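Local coordinates for SIR4-interacting protein SIF2 (Saccharomyces cerevisiae, PDB 1R5M), which forms part of the Set3C corepressor complex, antagonizes telomeric silencing and may recruit SIR4 to non-telomeric sites in yeast, at residues A[148-153]-A[166-171]; A[154-159]-A[209-214]; A[37-42]-A[384-389]. One frame throughout, in Å; residues are numbered along the deposited sequence.

Contact 1: residues A[148-153]-A[166-171]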
loop_
_atom_site.group_PDB
_atom_site.type_symbol
_atom_site.label_atom_id
_atom_site.label_comp_id
_atom_site.label_asym_id
_atom_site.label_seq_id
_atom_site.Cartn_x
_atom_site.Cartn_y
_atom_site.Cartn_z
ATOM N N HIS A 148 16.713 9.982 -6.310
ATOM C CA HIS A 148 15.757 9.669 -7.370
ATOM C C HIS A 148 15.469 10.928 -8.179
ATOM O O HIS A 148 15.516 12.034 -7.645
ATOM C CB HIS A 148 14.430 9.184 -6.779
ATOM C CG HIS A 148 14.497 7.833 -6.141
ATOM N ND1 HIS A 148 14.449 6.662 -6.869
ATOM C CD2 HIS A 148 14.573 7.467 -4.840
ATOM C CE1 HIS A 148 14.490 5.632 -6.040
ATOM N NE2 HIS A 148 14.565 6.094 -4.805
ATOM N N ARG A 149 15.150 10.752 -9.458
ATOM C CA ARG A 149 14.824 11.876 -10.325
ATOM C C ARG A 149 13.497 11.636 -11.042
ATOM O O ARG A 149 13.229 12.217 -12.093
ATOM C CB ARG A 149 15.943 12.116 -11.343
ATOM C CG ARG A 149 17.233 12.628 -10.715
ATOM C CD ARG A 149 18.047 13.427 -11.720
ATOM N NE ARG A 149 18.551 12.605 -12.818
ATOM C CZ ARG A 149 19.627 11.830 -12.740
ATOM N NH1 ARG A 149 20.322 11.767 -11.612
ATOM N NH2 ARG A 149 20.018 11.125 -13.797
ATOM N N ALA A 150 12.673 10.773 -10.457
ATOM C CA ALA A 150 11.358 10.447 -11.002
ATOM C C ALA A 150 10.404 10.249 -9.820
ATOM O O ALA A 150 10.847 10.042 -8.690
ATOM C CB ALA A 150 11.438 9.176 -11.849
ATOM N N PRO A 151 9.085 10.317 -10.060
ATOM C CA PRO A 151 8.105 10.144 -8.982
ATOM C C PRO A 151 8.302 8.881 -8.147
ATOM O O PRO A 151 8.499 7.793 -8.683
ATOM C CB PRO A 151 6.772 10.138 -9.724
ATOM C CG PRO A 151 7.040 11.053 -10.877
ATOM C CD PRO A 151 8.411 10.618 -11.337
ATOM N N ILE A 152 8.235 9.041 -6.830
ATOM C CA ILE A 152 8.404 7.922 -5.909
ATOM C C ILE A 152 7.122 7.101 -5.875
ATOM O O ILE A 152 6.034 7.650 -5.687
ATOM C CB ILE A 152 8.718 8.435 -4.491
ATOM C CG1 ILE A 152 9.965 9.322 -4.528
ATOM C CG2 ILE A 152 8.905 7.260 -3.542
ATOM C CD1 ILE A 152 11.205 8.621 -5.053
ATOM N N VAL A 153 7.247 5.789 -6.059
ATOM C CA VAL A 153 6.076 4.913 -6.055
ATOM C C VAL A 153 5.995 4.003 -4.837
ATOM O O VAL A 153 4.900 3.648 -4.399
ATOM C CB VAL A 153 6.018 4.019 -7.322
ATOM C CG1 VAL A 153 5.992 4.880 -8.569
ATOM C CG2 VAL A 153 7.201 3.072 -7.363
ATOM N N SER A 166 13.577 2.414 -1.591
ATOM C CA SER A 166 12.671 3.319 -2.286
ATOM C C SER A 166 12.770 3.033 -3.774
ATOM O O SER A 166 13.838 2.692 -4.280
ATOM C CB SER A 166 13.030 4.785 -2.005
ATOM O OG SER A 166 14.371 5.071 -2.365
ATOM N N MET A 167 11.647 3.144 -4.469
ATOM C CA MET A 167 11.638 2.904 -5.904
ATOM C C MET A 167 10.781 3.957 -6.578
ATOM O O MET A 167 9.748 4.359 -6.043
ATOM C CB MET A 167 11.088 1.509 -6.222
ATOM C CG MET A 167 11.192 1.143 -7.703
ATOM S SD MET A 167 10.791 -0.581 -8.035
ATOM C CE MET A 167 9.055 -0.524 -7.728
ATOM N N ASP A 168 11.227 4.422 -7.742
ATOM C CA ASP A 168 10.467 5.419 -8.483
ATOM C C ASP A 168 9.812 4.801 -9.717
ATOM O O ASP A 168 9.981 3.609 -9.990
ATOM C CB ASP A 168 11.346 6.628 -8.871
ATOM C CG ASP A 168 12.530 6.262 -9.756
ATOM O OD1 ASP A 168 12.377 5.430 -10.676
ATOM O OD2 ASP A 168 13.621 6.838 -9.540
ATOM N N VAL A 169 9.058 5.614 -10.451
ATOM C CA VAL A 169 8.350 5.148 -11.638
ATOM C C VAL A 169 9.243 4.587 -12.737
ATOM O O VAL A 169 8.795 3.769 -13.543
ATOM C CB VAL A 169 7.474 6.266 -12.249
ATOM C CG1 VAL A 169 6.390 6.669 -11.273
ATOM C CG2 VAL A 169 8.326 7.457 -12.614
ATOM N N GLU A 170 10.498 5.025 -12.782
ATOM C CA GLU A 170 11.428 4.537 -13.796
ATOM C C GLU A 170 12.132 3.282 -13.293
ATOM O O GLU A 170 13.084 2.797 -13.901
ATOM C CB GLU A 170 12.457 5.618 -14.135
ATOM C CG GLU A 170 11.855 6.868 -14.757
ATOM C CD GLU A 170 11.042 6.565 -16.002
ATOM O OE1 GLU A 170 11.535 5.806 -16.862
ATOM O OE2 GLU A 170 9.915 7.091 -16.125
ATOM N N ASN A 171 11.640 2.770 -12.170
ATOM C CA ASN A 171 12.172 1.577 -11.529
ATOM C C ASN A 171 13.573 1.699 -10.957
ATOM O O ASN A 171 14.234 0.693 -10.701
ATOM C CB ASN A 171 12.085 0.378 -12.468
ATOM C CG ASN A 171 10.670 -0.145 -12.589
ATOM O OD1 ASN A 171 10.050 -0.536 -11.593
ATOM N ND2 ASN A 171 10.148 -0.151 -13.804
HETATM O O HOH W 1 15.484 8.288 -10.927
#

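Contact 2: residues A[154-159]-A[209-214]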
loop_
_atom_site.group_PDB
_atom_site.type_symbol
_atom_site.label_atom_id
_atom_site.label_comp_id
_atom_site.label_asym_id
_atom_site.label_seq_id
_atom_site.Cartn_x
_atom_site.Cartn_y
_atom_site.Cartn_z
ATOM N N SER A 154 7.143 3.626 -4.284
ATOM C CA SER A 154 7.147 2.739 -3.131
ATOM C C SER A 154 8.312 3.014 -2.191
ATOM O O SER A 154 9.417 3.337 -2.628
ATOM C CB SER A 154 7.198 1.279 -3.604
ATOM O OG SER A 154 7.108 0.375 -2.513
ATOM N N VAL A 155 8.042 2.901 -0.894
ATOM C CA VAL A 155 9.050 3.083 0.150
ATOM C C VAL A 155 8.723 2.071 1.239
ATOM O O VAL A 155 7.612 2.065 1.771
ATOM C CB VAL A 155 9.011 4.494 0.772
ATOM C CG1 VAL A 155 9.984 4.568 1.950
ATOM C CG2 VAL A 155 9.379 5.533 -0.271
ATOM N N LYS A 156 9.684 1.207 1.557
ATOM C CA LYS A 156 9.481 0.187 2.583
ATOM C C LYS A 156 10.591 0.247 3.631
ATOM O O LYS A 156 11.774 0.311 3.294
ATOM C CB LYS A 156 9.453 -1.214 1.952
ATOM C CG LYS A 156 8.303 -1.471 0.970
ATOM C CD LYS A 156 6.959 -1.504 1.680
ATOM C CE LYS A 156 5.808 -1.861 0.728
ATOM N NZ LYS A 156 5.835 -3.271 0.230
ATOM N N TRP A 157 10.190 0.229 4.899
ATOM C CA TRP A 157 11.122 0.258 6.024
ATOM C C TRP A 157 11.468 -1.156 6.459
ATOM O O TRP A 157 10.619 -2.047 6.409
ATOM C CB TRP A 157 10.491 0.932 7.240
ATOM C CG TRP A 157 10.319 2.401 7.172
ATOM C CD1 TRP A 157 9.328 3.090 6.536
ATOM C CD2 TRP A 157 11.118 3.373 7.846
ATOM N NE1 TRP A 157 9.455 4.438 6.784
ATOM C CE2 TRP A 157 10.548 4.638 7.585
ATOM C CE3 TRP A 157 12.263 3.297 8.651
ATOM C CZ2 TRP A 157 11.083 5.822 8.103
ATOM C CZ3 TRP A 157 12.796 4.473 9.167
ATOM C CH2 TRP A 157 12.204 5.719 8.890
ATOM N N ASN A 158 12.700 -1.367 6.911
ATOM C CA ASN A 158 13.068 -2.693 7.386
ATOM C C ASN A 158 12.630 -2.804 8.846
ATOM O O ASN A 158 12.182 -1.822 9.443
ATOM C CB ASN A 158 14.575 -2.941 7.209
ATOM C CG ASN A 158 15.421 -2.280 8.274
ATOM O OD1 ASN A 158 15.095 -1.207 8.775
ATOM N ND2 ASN A 158 16.537 -2.920 8.610
ATOM N N LYS A 159 12.756 -4.004 9.403
ATOM C CA LYS A 159 12.340 -4.308 10.768
ATOM C C LYS A 159 12.739 -3.335 11.881
ATOM O O LYS A 159 11.879 -2.842 12.612
ATOM C CB LYS A 159 12.818 -5.717 11.136
ATOM C CG LYS A 159 12.307 -6.232 12.473
ATOM C CD LYS A 159 10.800 -6.427 12.449
ATOM C CE LYS A 159 10.280 -6.932 13.788
ATOM N NZ LYS A 159 8.798 -7.088 13.776
ATOM N N GLY A 209 7.308 -2.887 -12.522
ATOM C CA GLY A 209 6.433 -3.081 -11.382
ATOM C C GLY A 209 6.407 -1.839 -10.512
ATOM O O GLY A 209 7.138 -0.879 -10.772
ATOM N N VAL A 210 5.591 -1.862 -9.464
ATOM C CA VAL A 210 5.449 -0.703 -8.593
ATOM C C VAL A 210 5.529 -0.996 -7.097
ATOM O O VAL A 210 4.991 -0.242 -6.286
ATOM C CB VAL A 210 4.112 0.010 -8.875
ATOM C CG1 VAL A 210 4.106 0.566 -10.296
ATOM C CG2 VAL A 210 2.954 -0.967 -8.695
ATOM N N ASP A 211 6.189 -2.085 -6.724
ATOM C CA ASP A 211 6.314 -2.417 -5.308
ATOM C C ASP A 211 7.663 -3.079 -5.041
ATOM O O ASP A 211 8.301 -3.600 -5.955
ATOM C CB ASP A 211 5.179 -3.366 -4.887
ATOM C CG ASP A 211 4.788 -3.216 -3.421
ATOM O OD1 ASP A 211 5.399 -2.383 -2.715
ATOM O OD2 ASP A 211 3.856 -3.928 -2.979
ATOM N N VAL A 212 8.094 -3.017 -3.782
ATOM C CA VAL A 212 9.334 -3.639 -3.315
ATOM C C VAL A 212 8.987 -4.168 -1.922
ATOM O O VAL A 212 7.944 -3.818 -1.374
ATOM C CB VAL A 212 10.499 -2.626 -3.203
ATOM C CG1 VAL A 212 10.830 -2.051 -4.578
ATOM C CG2 VAL A 212 10.141 -1.522 -2.227
ATOM N N GLU A 213 9.844 -4.995 -1.333
ATOM C CA GLU A 213 9.516 -5.543 -0.021
ATOM C C GLU A 213 10.710 -6.151 0.703
ATOM O O GLU A 213 11.599 -6.721 0.077
ATOM C CB GLU A 213 8.418 -6.613 -0.180
ATOM C CG GLU A 213 8.009 -7.326 1.107
ATOM C CD GLU A 213 7.187 -6.449 2.037
ATOM O OE1 GLU A 213 7.414 -5.220 2.051
ATOM O OE2 GLU A 213 6.325 -6.984 2.766
ATOM N N TRP A 214 10.728 -6.017 2.026
ATOM C CA TRP A 214 11.793 -6.603 2.835
ATOM C C TRP A 214 11.358 -8.024 3.173
ATOM O O TRP A 214 10.193 -8.252 3.499
ATOM C CB TRP A 214 11.994 -5.827 4.142
ATOM C CG TRP A 214 12.663 -4.504 3.972
ATOM C CD1 TRP A 214 12.061 -3.304 3.737
ATOM C CD2 TRP A 214 14.072 -4.253 3.990
ATOM N NE1 TRP A 214 13.010 -2.316 3.604
ATOM C CE2 TRP A 214 14.254 -2.874 3.756
ATOM C CE3 TRP A 214 15.201 -5.063 4.182
ATOM C CZ2 TRP A 214 15.524 -2.281 3.706
ATOM C CZ3 TRP A 214 16.466 -4.473 4.134
ATOM C CH2 TRP A 214 16.614 -3.095 3.897
HETATM O O HOH W 2 4.337 0.084 -2.029
HETATM O O HOH W 3 2.861 -3.332 -0.618
#

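Contact 3: residues A[37-42]-A[384-389]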
loop_
_atom_site.group_PDB
_atom_site.type_symbol
_atom_site.label_atom_id
_atom_site.label_comp_id
_atom_site.label_asym_id
_atom_site.label_seq_id
_atom_site.Cartn_x
_atom_site.Cartn_y
_atom_site.Cartn_z
ATOM N N LYS A 37 -24.154 -1.801 6.266
ATOM C CA LYS A 37 -24.047 -0.505 6.920
ATOM C C LYS A 37 -23.728 0.588 5.910
ATOM O O LYS A 37 -22.992 0.362 4.952
ATOM C CB LYS A 37 -22.953 -0.545 7.988
ATOM C CG LYS A 37 -23.207 -1.566 9.086
ATOM C CD LYS A 37 -22.054 -1.607 10.072
ATOM C CE LYS A 37 -22.243 -2.719 11.093
ATOM N NZ LYS A 37 -23.514 -2.564 11.849
ATOM N N ILE A 38 -24.306 1.766 6.115
ATOM C CA ILE A 38 -24.049 2.896 5.232
ATOM C C ILE A 38 -23.143 3.827 6.032
ATOM O O ILE A 38 -23.558 4.443 7.020
ATOM C CB ILE A 38 -25.359 3.605 4.831
ATOM C CG1 ILE A 38 -26.323 2.583 4.216
ATOM C CG2 ILE A 38 -25.062 4.707 3.819
ATOM C CD1 ILE A 38 -27.674 3.154 3.812
ATOM N N LEU A 39 -21.889 3.901 5.602
ATOM C CA LEU A 39 -20.872 4.692 6.281
ATOM C C LEU A 39 -21.055 6.196 6.186
ATOM O O LEU A 39 -21.498 6.721 5.160
ATOM C CB LEU A 39 -19.495 4.301 5.740
ATOM C CG LEU A 39 -19.176 2.803 5.808
ATOM C CD1 LEU A 39 -17.845 2.554 5.112
ATOM C CD2 LEU A 39 -19.127 2.323 7.262
ATOM N N LYS A 40 -20.696 6.886 7.262
ATOM C CA LYS A 40 -20.813 8.335 7.316
ATOM C C LYS A 40 -19.449 9.004 7.392
ATOM O O LYS A 40 -18.501 8.450 7.951
ATOM C CB LYS A 40 -21.618 8.760 8.545
ATOM C CG LYS A 40 -20.873 8.553 9.860
ATOM C CD LYS A 40 -21.721 8.942 11.057
ATOM C CE LYS A 40 -20.939 8.760 12.346
ATOM N NZ LYS A 40 -21.809 8.865 13.548
ATOM N N GLU A 41 -19.358 10.201 6.831
ATOM C CA GLU A 41 -18.121 10.962 6.901
ATOM C C GLU A 41 -18.084 11.618 8.280
ATOM O O GLU A 41 -19.108 12.104 8.766
ATOM C CB GLU A 41 -18.095 12.045 5.823
ATOM C CG GLU A 41 -17.028 13.106 6.054
ATOM C CD GLU A 41 -17.005 14.163 4.973
ATOM O OE1 GLU A 41 -16.479 13.884 3.876
ATOM O OE2 GLU A 41 -17.521 15.276 5.221
ATOM N N ILE A 42 -16.921 11.616 8.925
ATOM C CA ILE A 42 -16.808 12.261 10.227
ATOM C C ILE A 42 -15.891 13.477 10.158
ATOM O O ILE A 42 -15.988 14.377 10.990
ATOM C CB ILE A 42 -16.303 11.294 11.331
ATOM C CG1 ILE A 42 -15.001 10.617 10.903
ATOM C CG2 ILE A 42 -17.378 10.267 11.643
ATOM C CD1 ILE A 42 -14.342 9.820 12.018
ATOM N N LEU A 384 -20.721 -8.426 2.428
ATOM C CA LEU A 384 -20.542 -6.984 2.325
ATOM C C LEU A 384 -20.922 -6.402 3.682
ATOM O O LEU A 384 -22.072 -6.497 4.113
ATOM C CB LEU A 384 -21.439 -6.398 1.233
ATOM C CG LEU A 384 -21.369 -4.876 1.075
ATOM C CD1 LEU A 384 -19.934 -4.446 0.767
ATOM C CD2 LEU A 384 -22.308 -4.439 -0.042
ATOM N N TYR A 385 -19.949 -5.804 4.357
ATOM C CA TYR A 385 -20.170 -5.238 5.680
ATOM C C TYR A 385 -20.732 -3.823 5.652
ATOM O O TYR A 385 -21.655 -3.493 6.405
ATOM C CB TYR A 385 -18.847 -5.245 6.452
ATOM C CG TYR A 385 -18.938 -4.772 7.884
ATOM C CD1 TYR A 385 -19.607 -5.525 8.846
ATOM C CD2 TYR A 385 -18.339 -3.576 8.282
ATOM C CE1 TYR A 385 -19.676 -5.102 10.170
ATOM C CE2 TYR A 385 -18.403 -3.144 9.603
ATOM C CZ TYR A 385 -19.071 -3.912 10.540
ATOM O OH TYR A 385 -19.131 -3.493 11.849
ATOM N N ALA A 386 -20.171 -2.987 4.784
ATOM C CA ALA A 386 -20.598 -1.600 4.697
ATOM C C ALA A 386 -20.185 -0.963 3.380
ATOM O O ALA A 386 -19.314 -1.474 2.678
ATOM C CB ALA A 386 -20.001 -0.816 5.859
ATOM N N SER A 387 -20.820 0.160 3.053
ATOM C CA SER A 387 -20.516 0.891 1.829
ATOM C C SER A 387 -20.543 2.395 2.076
ATOM O O SER A 387 -21.275 2.881 2.942
ATOM C CB SER A 387 -21.532 0.554 0.732
ATOM O OG SER A 387 -21.506 -0.818 0.385
ATOM N N TYR A 388 -19.729 3.120 1.312
ATOM C CA TYR A 388 -19.652 4.577 1.387
ATOM C C TYR A 388 -19.785 5.088 -0.045
ATOM O O TYR A 388 -19.047 4.660 -0.933
ATOM C CB TYR A 388 -18.307 5.020 1.969
ATOM C CG TYR A 388 -18.171 6.519 2.132
ATOM C CD1 TYR A 388 -19.001 7.224 3.002
ATOM C CD2 TYR A 388 -17.201 7.233 1.426
ATOM C CE1 TYR A 388 -18.868 8.605 3.173
ATOM C CE2 TYR A 388 -17.060 8.611 1.587
ATOM C CZ TYR A 388 -17.895 9.290 2.463
ATOM O OH TYR A 388 -17.747 10.649 2.637
ATOM N N GLN A 389 -20.734 5.994 -0.267
ATOM C CA GLN A 389 -20.973 6.544 -1.597
ATOM C C GLN A 389 -22.019 7.649 -1.485
ATOM O O GLN A 389 -22.694 7.775 -0.469
ATOM C CB GLN A 389 -21.489 5.429 -2.524
ATOM C CG GLN A 389 -21.980 5.867 -3.904
ATOM C CD GLN A 389 -20.862 6.325 -4.821
ATOM O OE1 GLN A 389 -20.577 5.690 -5.843
ATOM N NE2 GLN A 389 -20.225 7.427 -4.465
HETATM O O HOH W 4 -22.315 6.632 2.437
#

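Contact 1: residues A[148-153]-A[166-171]
The imidazole of His148 is gripped at its edge by two side chains of strand 163-168. ND1 donates to Asp168 OD2 (2.8 Å, N-H...O 156°) with the oxygen close to the ring plane. It meets OD2 from above the carboxylate plane, and the two flat groups are turned 77° against each other. NE2 meets Ser166 OG at 2.7 Å, also near the ring plane, and either atom could supply the proton. Asp168 reaches the ring because its CG sits between the backbone N and carbonyl carbon (chi1 60°), which folds the carboxylate back over Ala150. A water joins OD2 to Arg149 N, and OD1 accepts from Val172 N and, weakly, from Glu170 N.

Val169 crosses the loop: its CG2 presses on Pro151 CD at 3.4 Å and its CG1 on Val153 CG1 at 3.3 Å, both tighter than usual. Backbone bonds Val169 N to Pro151 O (2.9 Å) and Val153 N to Met167 O flank the bridge between Ile152 and Asp168.

Ser166 OG also bonds Trp176 NE1, completing the Asp-His-Ser-Trp tetrad characteristic of WD40 blades. With both ring nitrogens engaged, rotation of the buried imidazole is fixed, and the carboxylate would probably favour a proton on ND1.

Contact 2: residues A[154-159]-A[209-214]
Lys156 NZ lies among three oxygens of residues 209-214. It bonds Val212 O at 2.7 Å, nearly in line with that carbonyl (C=O...N 170°), and makes salt bridges to Asp211 OD1 and Glu213 OE1, each at 3.1 Å. OD1 is met on its syn side, OE1 from above the carboxylate plane. Bends at chi2 and chi4 curl the chain so that CG slides past Val212 CG2 before the amine turns to the acids. Replacing Lys156 by alanine is likely to leave Asp211 and Glu213 without their shared positive partner and to open a gap beside Val212.

Trp214 NE1 donates to Lys156 O (2.9 Å), which lies near the indole plane although the donor stands above the carbonyl plane. Asn158 CB sits over the six-membered ring, 3.4 Å from its centroid, as a CH-pi contact.

In the second shell, Asp211 OD1 also accepts from Val212 N, while OD2 takes Leu253 N and Glu213 OE2 takes Phe255 N from strand 250-256. Asn158 OD1 receives Thr162 N and His163 N, and Phe220 meets Trp214 edge-to-face. Residues 154-158 and 210-214 run in the same direction (0° apart), joining the innermost strands of WD 3 and WD 4 in a beta-propeller.

Contact 3: residues A[37-42]-A[384-389]
Buried Leu39 makes the close-packed side of this contact, reaching CD2 to Ala386 CB at 3.5 Å, with its CB 4.0 Å from Tyr388 CB, the two side chains crossing at a slant. The strands beneath are in parallel register, Lys37 with Ala386 and Ile38 with Ser387, tied by Lys37 N to Tyr385 O (3.0 Å, N-H...O 171°), Ser387 N to Lys37 O, and Leu39 N to Ser387 O.

On the Ala386 side of the sheet, the aliphatic chain of Lys37 lies over one face of the Tyr385 ring, CD 4.2 Å from the centroid. That ring swings there with CG anti to the backbone N (chi1 -176°), while its hydroxyl bonds Pro424 O. Tyr388 presents its edge to Leu39 O, CD1 3.3 Å away, and its hydroxyl bonds Ser419 OG.

The other side is looser: Ile38 is exposed, and beyond Leu39 the strands part, so a water spans Leu39 O (2.8 Å) and Gln389 N.

Strand 380-388, with a classic beta bulge where Tyr385 and Ala386 both face Val356, is the outer strand of the preceding blade. This contact sets the N-terminal strand beside it, while antiparallel pairing of strand 37-44 with strand 419-422 supplies the "velcro" closure characteristic of beta-propellers.

Contacts 1 and 2 are neighbours, their centres 12 Å apart, and share strand 152-157: contact 1 uses its start within the WD 3 blade, contact 2 its later part, which faces WD 4. Met167 N bonds Ser154 O (2.9 Å, probable), and Met167 CE packs against Asp211 N, coupling hairpin and blade interface. Contact 3 lies about 34 Å from contact 1 and 31 Å from contact 2, centre to centre, with contact 1 across the chain's centre. Its segments bracket both others in sequence. Together they sample three levels of an eight-bladed ring: one blade's internal bonding, packing between blades, and docking of the N-terminal strand beside strand 380-388, next to where the ring closes.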